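Side-chain contacts in glycoside hydrolase, family 11\:clostridium cellulosome enzyme, dockerin type i\:polysaccharide (Clostridium thermocellum, PDB 2C71), which catalyses the metal-ion-dependent hydrolysis of acetyl esters on xylan, an activity involved in plant cell-wall degradation: residues 21-26 against 34-39; 53-56 against 60-63; 174-177 against 181-184; 137-142 against 168-173; 106-111 against 118-123. All blocks are in the same frame, centred on the assembly; numbering follows the deposited sequence. Where two conformers were deposited one is given.

Interaction 1: residues 21-26 against 34-39; sequences ARVLDK and ATFMVV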
# COMPACT_ATOMS: atom_id res chain seq x y z
N ALA A 21 -2.46 -10.26 -9.21
CA ALA A 21 -3.77 -10.81 -9.56
C ALA A 21 -4.29 -11.74 -8.49
O ALA A 21 -5.50 -11.78 -8.26
CB ALA A 21 -3.76 -11.47 -10.92
N ARG A 22 -3.42 -12.47 -7.79
CA ARG A 22 -3.90 -13.31 -6.70
C ARG A 22 -4.55 -12.50 -5.61
O ARG A 22 -5.58 -12.90 -5.04
CB ARG A 22 -2.76 -14.15 -6.12
CG ARG A 22 -2.13 -15.11 -7.05
CD ARG A 22 -0.96 -15.80 -6.35
NE ARG A 22 -0.29 -16.63 -7.31
CZ ARG A 22 0.91 -17.10 -7.13
NH1 ARG A 22 1.63 -16.77 -6.05
NH2 ARG A 22 1.42 -17.91 -8.05
N VAL A 23 -3.95 -11.35 -5.27
CA VAL A 23 -4.53 -10.46 -4.26
C VAL A 23 -5.83 -9.87 -4.80
O VAL A 23 -6.85 -9.86 -4.10
CB VAL A 23 -3.55 -9.38 -3.85
CG1 VAL A 23 -4.22 -8.29 -3.00
CG2 VAL A 23 -2.37 -9.99 -3.05
N LEU A 24 -5.83 -9.34 -6.03
CA LEU A 24 -7.03 -8.72 -6.59
C LEU A 24 -8.18 -9.72 -6.63
O LEU A 24 -9.33 -9.33 -6.42
CB LEU A 24 -6.75 -8.13 -7.97
CG LEU A 24 -5.86 -6.87 -7.95
CD1 LEU A 24 -5.35 -6.56 -9.36
CD2 LEU A 24 -6.60 -5.66 -7.39
N ASP A 25 -7.90 -10.98 -6.93
CA ASP A 25 -8.96 -12.01 -6.95
C ASP A 25 -9.59 -12.16 -5.58
O ASP A 25 -10.81 -12.34 -5.49
CB ASP A 25 -8.44 -13.32 -7.46
CG ASP A 25 -8.12 -13.33 -8.96
OD1 ASP A 25 -8.51 -12.45 -9.71
OD2 ASP A 25 -7.51 -14.36 -9.40
N LYS A 26 -8.80 -12.17 -4.49
CA LYS A 26 -9.36 -12.23 -3.14
C LYS A 26 -10.21 -11.01 -2.85
O LYS A 26 -11.28 -11.10 -2.25
CB LYS A 26 -8.26 -12.33 -2.08
CG LYS A 26 -7.41 -13.58 -2.12
CD LYS A 26 -8.17 -14.87 -1.87
CE LYS A 26 -7.25 -16.05 -1.97
NZ LYS A 26 -7.91 -17.31 -1.83
N ALA A 34 -8.89 -1.71 -1.46
CA ALA A 34 -7.55 -1.65 -0.85
C ALA A 34 -6.73 -0.60 -1.58
O ALA A 34 -7.18 0.04 -2.53
CB ALA A 34 -6.89 -3.00 -0.85
N THR A 35 -5.48 -0.44 -1.13
CA THR A 35 -4.53 0.50 -1.71
C THR A 35 -3.25 -0.24 -2.06
O THR A 35 -2.75 -1.01 -1.23
CB THR A 35 -4.23 1.67 -0.77
OG1 THR A 35 -5.47 2.26 -0.33
CG2 THR A 35 -3.37 2.73 -1.41
N PHE A 36 -2.73 -0.02 -3.25
CA PHE A 36 -1.48 -0.64 -3.75
C PHE A 36 -0.42 0.44 -3.86
O PHE A 36 -0.61 1.41 -4.59
CB PHE A 36 -1.72 -1.31 -5.10
CG PHE A 36 -2.64 -2.49 -5.01
CD1 PHE A 36 -4.03 -2.34 -5.02
CD2 PHE A 36 -2.12 -3.77 -4.84
CE1 PHE A 36 -4.83 -3.44 -4.85
CE2 PHE A 36 -2.95 -4.87 -4.69
CZ PHE A 36 -4.32 -4.68 -4.71
N MET A 37 0.68 0.25 -3.16
CA MET A 37 1.84 1.17 -3.18
C MET A 37 2.83 0.55 -4.17
O MET A 37 3.47 -0.47 -3.87
CB MET A 37 2.44 1.35 -1.78
CG MET A 37 1.43 1.73 -0.73
SD MET A 37 0.43 3.21 -1.01
CE MET A 37 1.67 4.46 -0.63
N VAL A 38 2.87 1.12 -5.36
CA VAL A 38 3.56 0.48 -6.50
C VAL A 38 4.93 1.06 -6.74
O VAL A 38 5.27 2.20 -6.39
CB VAL A 38 2.70 0.56 -7.79
CG1 VAL A 38 1.36 -0.14 -7.58
CG2 VAL A 38 2.53 1.96 -8.28
N VAL A 39 5.76 0.23 -7.35
CA VAL A 39 7.17 0.53 -7.64
C VAL A 39 7.28 0.86 -9.12
O VAL A 39 6.89 0.07 -10.00
CB VAL A 39 8.05 -0.67 -7.23
CG1 VAL A 39 9.50 -0.44 -7.64
CG2 VAL A 39 7.93 -0.88 -5.73
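With chi1 at 170°, Val23 holds its CG1 branch trans to the main-chain nitrogen and presents it to Phe36, whose own chi1 of -66° carries the ring from strand 35-38 toward helix 17-30. The far corner of that ring is received by two consecutive helix residues. Val23 comes head-on from the opposite direction: CG1 lies near the ring plane at its edge, 4.0 Å from Phe36 CZ and, within rounding, just as near CE2. Leu24 reaches the same corner at a slant with one methyl, CD2 standing 3.7 Å from Phe36 CZ and 3.8 Å from CE1 of that ring. CZ is therefore shared by both aliphatic side chains, while the flanking carbons divide between them. All three residues are buried and no hydrogen bond crosses the contact, so it is held by apolar packing. The Phe36 ring also meets that of Phe11 of strand 6-12, the two planes inclined at about 25°, and touches Met54 of helix 45-56. Helix 17-30 is thereby seated against the parallel sheet within the beta-alpha-beta unit formed by strand 6-12, helix 17-30 and strand 35-38.

Interaction 2: residues 53-56 against 60-63; sequences RMVN and EIGN
Ile61 meets Met54 and Val55 where helix 45-56 lies back on the strand that follows it, in the beta-alpha-beta unit of strand 35-38, helix 45-56 and strand 60-63. The strand begins at Glu60, which directs its CB away from the helix; its main chain pairs with Ala34, just before the adjoining parallel strand, and with Phe36 in it, and its OE2 is hydrogen-bonded to Thr186 OG1. At Ile61 the alternation of the strand brings a side chain over to the helix. A chi1 of -60° sets its longer branch, CG1 and CD1, opposite the carbonyl carbon, and this branch does the touching. Met54 runs out extended beyond CG and crosses the isoleucine at about a right angle, SD lying 3.9 Å from Ile61 CG1 and 4.0 Å from CD1 of the same residue. Val55 also crosses nearly perpendicularly; in the conformer given, so with less certainty, its CG2 lies 4.0 Å from Ile61 CD1. The thioether sulfur thus serves here as an apolar group. Helix 76-94 adds to the packing, with Ile90 and Ala94 touching Ile61. Gly62 continues the strand by backbone pairing with Phe36 and Val38. Asn63, directly before the magnesium ligand His64, ends the segment with its amide fixed at both ends: OD1 is bonded to Ser65 N, and ND2 to both Asn87 OD1 and Ile83 O.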
# COMPACT_ATOMS: atom_id res chain seq x y z
N ARG A 53 -6.89 -2.30 -13.74
CA ARG A 53 -7.82 -3.12 -12.99
C ARG A 53 -7.96 -2.62 -11.56
O ARG A 53 -9.07 -2.65 -10.99
CB ARG A 53 -7.35 -4.59 -12.99
CG ARG A 53 -8.24 -5.53 -12.19
CD ARG A 53 -7.79 -6.96 -12.29
NE ARG A 53 -8.54 -7.78 -11.35
CZ ARG A 53 -8.28 -9.05 -11.06
NH1 ARG A 53 -7.20 -9.65 -11.52
NH2 ARG A 53 -9.06 -9.70 -10.19
N MET A 54 -6.86 -2.17 -10.94
CA MET A 54 -6.94 -1.63 -9.58
C MET A 54 -7.95 -0.51 -9.53
O MET A 54 -8.89 -0.51 -8.72
CB MET A 54 -5.57 -1.13 -9.13
CG MET A 54 -4.55 -2.25 -8.96
SD MET A 54 -2.92 -1.54 -8.68
CE MET A 54 -1.99 -3.08 -8.59
N VAL A 55 -7.75 0.50 -10.40
CA VAL A 55 -8.62 1.67 -10.48
C VAL A 55 -10.07 1.25 -10.76
O VAL A 55 -11.01 1.69 -10.09
CB VAL A 55 -8.13 2.69 -11.56
CG1 VAL A 55 -9.05 3.89 -11.61
CG2 VAL A 55 -6.71 3.14 -11.31
N ASN A 56 -10.21 0.37 -11.73
CA ASN A 56 -11.54 -0.03 -12.19
C ASN A 56 -12.38 -0.66 -11.07
O ASN A 56 -13.58 -0.58 -11.09
CB ASN A 56 -11.44 -1.05 -13.32
CG ASN A 56 -10.84 -0.47 -14.61
OD1 ASN A 56 -10.76 0.76 -14.79
ND2 ASN A 56 -10.45 -1.37 -15.52
N GLU A 60 -7.13 2.11 -4.71
CA GLU A 60 -6.29 3.30 -4.82
C GLU A 60 -4.85 2.87 -5.12
O GLU A 60 -4.42 1.79 -4.67
CB GLU A 60 -6.40 4.11 -3.55
CG GLU A 60 -5.56 5.36 -3.53
CD GLU A 60 -5.84 6.29 -2.38
OE1 GLU A 60 -6.54 5.89 -1.44
OE2 GLU A 60 -5.35 7.44 -2.44
N ILE A 61 -4.11 3.72 -5.82
CA ILE A 61 -2.69 3.48 -6.09
C ILE A 61 -1.89 4.61 -5.43
O ILE A 61 -2.17 5.81 -5.64
CB ILE A 61 -2.42 3.44 -7.62
CG1 ILE A 61 -3.24 2.32 -8.28
CG2 ILE A 61 -0.93 3.28 -7.87
CD1 ILE A 61 -3.11 2.30 -9.79
N GLY A 62 -0.88 4.21 -4.66
CA GLY A 62 0.10 5.12 -4.12
C GLY A 62 1.50 4.81 -4.63
O GLY A 62 1.72 3.93 -5.45
N ASN A 63 2.47 5.61 -4.14
CA ASN A 63 3.83 5.62 -4.68
C ASN A 63 4.78 4.92 -3.69
O ASN A 63 4.85 5.34 -2.53
CB ASN A 63 4.21 7.09 -4.89
CG ASN A 63 5.47 7.34 -5.64
OD1 ASN A 63 6.51 6.70 -5.39
ND2 ASN A 63 5.46 8.31 -6.56

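Interaction 3: residues 174-177 against 181-184; sequences TLKS and EFVT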
# COMPACT_ATOMS: atom_id res chain seq x y z
N THR A 174 -12.71 -12.24 9.37
CA THR A 174 -12.58 -12.03 10.81
C THR A 174 -12.81 -10.56 11.14
O THR A 174 -13.60 -10.25 12.05
CB THR A 174 -11.21 -12.44 11.35
OG1 THR A 174 -11.05 -13.85 11.22
CG2 THR A 174 -11.03 -12.05 12.82
N LEU A 175 -12.18 -9.65 10.43
CA LEU A 175 -12.35 -8.26 10.78
C LEU A 175 -13.79 -7.79 10.45
O LEU A 175 -14.37 -7.02 11.21
CB LEU A 175 -11.29 -7.38 10.12
CG LEU A 175 -9.86 -7.66 10.58
CD1 LEU A 175 -8.87 -6.65 9.97
CD2 LEU A 175 -9.76 -7.69 12.15
N LYS A 176 -14.38 -8.27 9.35
CA LYS A 176 -15.79 -7.91 9.11
C LYS A 176 -16.66 -8.37 10.28
O LYS A 176 -17.59 -7.66 10.69
CB LYS A 176 -16.30 -8.50 7.80
CG LYS A 176 -15.81 -7.76 6.59
CD LYS A 176 -16.51 -8.28 5.36
CE LYS A 176 -16.08 -7.62 4.07
NZ LYS A 176 -17.05 -7.95 2.96
N SER A 177 -16.37 -9.56 10.80
CA SER A 177 -17.28 -10.10 11.84
C SER A 177 -17.06 -9.29 13.13
O SER A 177 -17.96 -9.27 13.98
CB SER A 177 -17.00 -11.59 12.00
OG SER A 177 -17.37 -12.32 10.82
N GLU A 181 -14.91 -2.15 8.70
CA GLU A 181 -15.09 -1.96 7.25
C GLU A 181 -13.75 -1.52 6.64
O GLU A 181 -13.05 -0.67 7.17
CB GLU A 181 -16.14 -0.89 6.92
CG GLU A 181 -17.58 -1.24 7.28
CD GLU A 181 -18.30 -2.04 6.19
OE1 GLU A 181 -19.51 -1.81 5.96
OE2 GLU A 181 -17.68 -2.92 5.59
N PHE A 182 -13.48 -2.08 5.47
CA PHE A 182 -12.24 -1.87 4.73
C PHE A 182 -12.39 -0.68 3.76
O PHE A 182 -13.36 -0.60 3.01
CB PHE A 182 -11.88 -3.12 3.93
CG PHE A 182 -11.45 -4.28 4.78
CD1 PHE A 182 -12.35 -5.17 5.32
CD2 PHE A 182 -10.11 -4.44 5.10
CE1 PHE A 182 -11.91 -6.22 6.11
CE2 PHE A 182 -9.70 -5.47 5.90
CZ PHE A 182 -10.59 -6.35 6.41
N VAL A 183 -11.41 0.22 3.80
CA VAL A 183 -11.43 1.43 3.01
C VAL A 183 -10.07 1.67 2.36
O VAL A 183 -9.04 1.15 2.82
CB VAL A 183 -11.84 2.64 3.89
CG1 VAL A 183 -13.34 2.47 4.33
CG2 VAL A 183 -10.93 2.83 5.07
N THR A 184 -10.07 2.48 1.30
CA THR A 184 -8.81 2.96 0.71
C THR A 184 -8.18 3.98 1.66
O THR A 184 -8.84 4.48 2.57
CB THR A 184 -9.02 3.60 -0.66
OG1 THR A 184 -9.76 4.80 -0.48
CG2 THR A 184 -9.69 2.66 -1.68
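Phe182 sends its ring across to Leu175 and Lys176 on the last turn of helix 164-177. From CB, a chi1 of -70° swings CG opposite the carbonyl carbon and starts the ring toward the helix. CD1, on one flank, is still 4.5 Å from Lys176 CG. One atom further, CE1 comes to 4.2 Å from Lys176 CG, which sits at the ring edge close to its plane. On the other flank, CE2 is 4.3 Å from Leu175 CD1. CZ, at the tip, makes the closest approach, with Leu175 CB 3.9 Å away and Leu175 CD1 4.0 Å from that same CZ. The leucine crosses the phenylalanine at about a right angle, offering CB and one methyl chiefly to CZ. Lys176 contributes only its aliphatic part to this packing, because its NZ continues to a hydrogen bond with Tyr30 O. The tip of the Phe182 ring also packs on the backbone of Ile172, one turn back in the helix. Toward the sheet, Phe182 touches Val7 and Leu9 of strand 6-12, and Val32 lies against it as well. The ring is thus set between the C-terminal end of helix 164-177 and strand 6-12, on a strand residue that shortly precedes helix 185-192.

Interaction 4: residues 137-142 against 168-173; sequences QRAAAV and LDIIIP
Ala139 and Val142 meet Ile170 and Ile171 through aliphatic branches, with no flat side chain on either side of the contact and so no ring face or edge to cover. The guanidinium of Arg138 leads off from the interface: its NE is bonded to Thr133 OG1, NH1 to Thr164 OG1 and NH2 to Ile130 O. Helices 135-145 and 164-177 run in nearly the same direction, their local axes 8.5 Å apart at closest approach and inclined at -25°. Ala139 sits at the point where the backbones come closest. Its CB lies 3.6 Å from Ile170 CB and 3.7 Å from the CG2 methyl of that isoleucine. Beside it, Ile171 CG1 presses on the helix backbone itself, 3.6 Å from Ala139 CA. A chi1 of -66° puts this CG1 opposite the carbonyl carbon and carries CD1 onward to the next turn, where Val142 crosses it at about a right angle. There Val142 CG2 stands 3.7 Å from Ile171 CD1, while Val142 CG1 meets the shorter branch at 4.0 Å from Ile171 CG2. Helix 164-177 is kinked here, the N atoms of Ile170 and Pro173 lacking their bonds to the preceding turn; the proline has no N-H to give. On its flank, Asp169 forms salt bridges with Lys26 and Lys29 of helix 17-30. No hydrogen bond passes between residues 137-142 and 168-173, which implies that here the two helices adhere through burial and dispersion between aliphatic carbons.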
# COMPACT_ATOMS: atom_id res chain seq x y z
N GLN A 137 -0.38 -17.52 10.19
CA GLN A 137 0.45 -16.65 11.00
C GLN A 137 0.36 -15.20 10.54
O GLN A 137 0.31 -14.28 11.37
CB GLN A 137 1.90 -17.13 10.98
CG GLN A 137 2.06 -18.43 11.76
CD GLN A 137 3.40 -19.12 11.55
OE1 GLN A 137 4.06 -18.98 10.52
NE2 GLN A 137 3.84 -19.83 12.62
N ARG A 138 0.34 -14.98 9.23
CA ARG A 138 0.20 -13.62 8.71
C ARG A 138 -1.13 -13.03 9.14
O ARG A 138 -1.22 -11.87 9.56
CB ARG A 138 0.35 -13.66 7.18
CG ARG A 138 1.78 -14.02 6.76
CD ARG A 138 1.86 -14.44 5.32
NE ARG A 138 3.24 -14.87 5.02
CZ ARG A 138 3.94 -14.64 3.93
NH1 ARG A 138 3.40 -14.03 2.92
NH2 ARG A 138 5.20 -15.04 3.89
N ALA A 139 -2.19 -13.83 9.02
CA ALA A 139 -3.51 -13.37 9.43
C ALA A 139 -3.56 -13.06 10.91
O ALA A 139 -4.12 -12.03 11.31
CB ALA A 139 -4.56 -14.42 9.05
N ALA A 140 -2.99 -13.93 11.75
CA ALA A 140 -3.00 -13.71 13.20
C ALA A 140 -2.30 -12.41 13.54
O ALA A 140 -2.73 -11.67 14.44
CB ALA A 140 -2.41 -14.90 13.92
N ALA A 141 -1.22 -12.12 12.83
CA ALA A 141 -0.43 -10.91 13.08
C ALA A 141 -1.26 -9.66 12.80
O ALA A 141 -1.20 -8.69 13.56
CB ALA A 141 0.83 -10.92 12.23
N VAL A 142 -2.02 -9.69 11.72
CA VAL A 142 -2.89 -8.57 11.36
C VAL A 142 -4.05 -8.44 12.35
O VAL A 142 -4.28 -7.36 12.90
CB VAL A 142 -3.45 -8.72 9.94
CG1 VAL A 142 -4.50 -7.65 9.67
CG2 VAL A 142 -2.33 -8.64 8.91
N LEU A 168 -5.64 -13.41 3.47
CA LEU A 168 -6.82 -12.56 3.35
C LEU A 168 -8.13 -13.34 3.56
O LEU A 168 -9.12 -12.75 3.97
CB LEU A 168 -6.86 -11.85 1.99
CG LEU A 168 -5.67 -10.92 1.72
CD1 LEU A 168 -5.77 -10.35 0.30
CD2 LEU A 168 -5.61 -9.79 2.71
N ASP A 169 -8.11 -14.65 3.28
CA ASP A 169 -9.29 -15.50 3.57
C ASP A 169 -9.63 -15.60 5.03
O ASP A 169 -10.76 -16.01 5.34
CB ASP A 169 -9.13 -16.91 3.00
CG ASP A 169 -9.22 -16.95 1.50
OD1 ASP A 169 -10.15 -16.34 0.91
OD2 ASP A 169 -8.36 -17.63 0.89
N ILE A 170 -8.68 -15.30 5.93
CA ILE A 170 -8.91 -15.20 7.36
C ILE A 170 -9.11 -13.75 7.76
O ILE A 170 -10.06 -13.41 8.48
CB ILE A 170 -7.78 -15.85 8.16
CG1 ILE A 170 -7.67 -17.32 7.82
CG2 ILE A 170 -7.97 -15.63 9.64
CD1 ILE A 170 -6.36 -17.95 8.29
N ILE A 171 -8.20 -12.86 7.34
CA ILE A 171 -8.27 -11.45 7.75
C ILE A 171 -9.60 -10.82 7.43
O ILE A 171 -10.18 -10.13 8.30
CB ILE A 171 -7.12 -10.66 7.09
CG1 ILE A 171 -5.74 -11.13 7.61
CG2 ILE A 171 -7.30 -9.18 7.31
CD1 ILE A 171 -4.58 -10.69 6.73
N ILE A 172 -10.04 -10.92 6.18
CA ILE A 172 -11.22 -10.16 5.76
C ILE A 172 -12.48 -10.64 6.53
O ILE A 172 -13.17 -9.82 7.15
CB ILE A 172 -11.33 -10.08 4.24
CG1 ILE A 172 -10.20 -9.21 3.69
CG2 ILE A 172 -12.73 -9.51 3.88
CD1 ILE A 172 -10.02 -9.29 2.19
N PRO A 173 -12.79 -11.94 6.51
CA PRO A 173 -13.99 -12.37 7.28
C PRO A 173 -13.90 -12.06 8.77
O PRO A 173 -14.89 -11.67 9.39
CB PRO A 173 -14.08 -13.85 6.97
CG PRO A 173 -13.38 -14.03 5.66
CD PRO A 173 -12.26 -13.05 5.70

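Interaction 5: residues 106-111 against 118-123; sequences LETSPT and LVFVGG
Within the small beta-alpha-beta unit of strand 100-101, helix 110-115 and strand 119-120, Leu106 and Thr108 of the connecting loop lie against Gly122 and Phe120, the phenylalanine in the returning strand and the glycine just after it. The contact has two separate touching points. At the first, Leu106, whose main chain takes left-handed helical angles (phi 60°), reaches over with one methyl: CD2 is 3.9 Å from Gly122 CA and 4.3 Å from the Val121 carbonyl O. Gly122 carries no side chain, and the leucine packs directly on its backbone. At the second, Thr108 and Phe120 run alongside each other, pointing opposite ways. The threonine's chi1 of 69° places OG1 in the slot flanked by N and C and leaves the CG2 methyl facing the ring. This methyl arrives at the ring edge, close to its plane, 4.1 Å from Phe120 CD2 and 4.2 Å from CE2 of that ring. The Leu118 carbonyl O also lies in the plane of the Phe120 ring at its edge. Neighbouring aromatics complete the setting, Phe113 stacking on the ring and Phe101 meeting it edge-to-face. Further along, Ser109 is the N-cap of helix 110-115, its OG bonded to Leu112 N. The side chain of Leu106 is about 8 Å from the bound magnesium, so the loop passes near the metal site formed in part by Asp13 and His64. No hydrogen bond joins the two segments, which implies that this loop rests on the strand and the residues after it through rather sparse van der Waals contacts of two methyl groups.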
# COMPACT_ATOMS: atom_id res chain seq x y z
N LEU A 106 10.53 1.74 5.03
CA LEU A 106 10.00 2.63 6.07
C LEU A 106 11.07 3.59 6.57
O LEU A 106 10.88 4.20 7.63
CB LEU A 106 9.29 1.92 7.21
CG LEU A 106 8.12 1.05 6.76
CD1 LEU A 106 7.45 0.41 7.93
CD2 LEU A 106 7.07 1.86 5.96
N GLU A 107 12.13 3.84 5.80
CA GLU A 107 13.22 4.70 6.23
C GLU A 107 13.00 6.14 5.80
O GLU A 107 12.82 6.40 4.61
CB GLU A 107 14.55 4.20 5.67
CG GLU A 107 15.00 2.93 6.37
CD GLU A 107 16.02 2.04 5.65
OE1 GLU A 107 16.35 2.27 4.47
OE2 GLU A 107 16.45 1.04 6.29
N THR A 108 13.01 7.09 6.76
CA THR A 108 12.80 8.49 6.47
C THR A 108 13.99 9.32 6.96
O THR A 108 14.84 8.84 7.74
CB THR A 108 11.49 9.03 7.05
OG1 THR A 108 11.58 9.05 8.48
CG2 THR A 108 10.28 8.18 6.60
N SER A 109 14.00 10.57 6.51
CA SER A 109 14.93 11.60 6.97
C SER A 109 14.23 12.91 6.75
O SER A 109 13.30 12.99 5.97
CB SER A 109 16.26 11.57 6.19
OG SER A 109 15.98 11.87 4.82
N PRO A 110 14.76 13.99 7.36
CA PRO A 110 14.25 15.34 7.03
C PRO A 110 14.31 15.63 5.55
O PRO A 110 13.39 16.20 5.00
CB PRO A 110 15.13 16.26 7.86
CG PRO A 110 15.43 15.43 9.05
CD PRO A 110 15.70 14.05 8.50
N THR A 111 15.41 15.23 4.90
CA THR A 111 15.54 15.47 3.47
C THR A 111 14.46 14.76 2.67
O THR A 111 13.91 15.30 1.72
CB THR A 111 16.97 15.09 3.01
OG1 THR A 111 17.92 15.88 3.73
CG2 THR A 111 17.16 15.32 1.53
N LEU A 118 3.81 14.33 -0.84
CA LEU A 118 2.79 13.30 -0.69
C LEU A 118 2.66 12.99 0.78
O LEU A 118 3.59 13.25 1.56
CB LEU A 118 3.22 11.98 -1.43
CG LEU A 118 3.40 12.10 -2.95
CD1 LEU A 118 4.09 10.90 -3.54
CD2 LEU A 118 2.05 12.31 -3.70
N VAL A 119 1.51 12.43 1.19
CA VAL A 119 1.32 12.03 2.59
C VAL A 119 2.06 10.70 2.81
O VAL A 119 1.85 9.75 2.05
CB VAL A 119 -0.16 11.93 2.92
CG1 VAL A 119 -0.35 11.32 4.30
CG2 VAL A 119 -0.81 13.34 2.86
N PHE A 120 2.91 10.65 3.83
CA PHE A 120 3.71 9.48 4.14
C PHE A 120 2.91 8.49 4.99
O PHE A 120 2.34 8.86 6.02
CB PHE A 120 4.96 9.84 4.94
CG PHE A 120 6.09 10.44 4.13
CD1 PHE A 120 5.92 11.53 3.29
CD2 PHE A 120 7.38 9.94 4.29
CE1 PHE A 120 6.99 12.11 2.62
CE2 PHE A 120 8.46 10.50 3.61
CZ PHE A 120 8.26 11.58 2.78
N VAL A 121 2.87 7.23 4.55
CA VAL A 121 2.19 6.19 5.30
C VAL A 121 3.13 5.04 5.63
O VAL A 121 3.97 4.65 4.81
CB VAL A 121 0.98 5.63 4.52
CG1 VAL A 121 -0.15 6.66 4.50
CG2 VAL A 121 1.38 5.25 3.11
N GLY A 122 3.00 4.50 6.84
CA GLY A 122 3.67 3.26 7.21
C GLY A 122 2.70 2.12 7.43
O GLY A 122 2.17 1.55 6.47
N GLY A 123 2.47 1.78 8.69
CA GLY A 123 1.41 0.87 9.06
C GLY A 123 1.90 -0.34 9.83
O GLY A 123 3.09 -0.59 10.00

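Overall arrangement
From the N terminus the five contacts close in series, none nested in or crossing another. Interaction 1 closes the short link after helix 17-30, and interaction 2 repeats the step with helix 45-56; strands 35-38 and 60-63 are sheet neighbours, and the Asp25-Arg53 salt bridge joins the two helices. Interaction 5 follows, closing around helix 110-115 on a separate two-stranded sheet, while Met37 and Asn63 pack against its 118-123 segment. Interaction 4 spans the longest intervening stretch of chain, which includes strand 151-155, and is tied to interaction 1 by Lys26 and Asp169. Interaction 3 comes last, sharing helix 164-177 with interaction 4 and returning the chain to the main sheet.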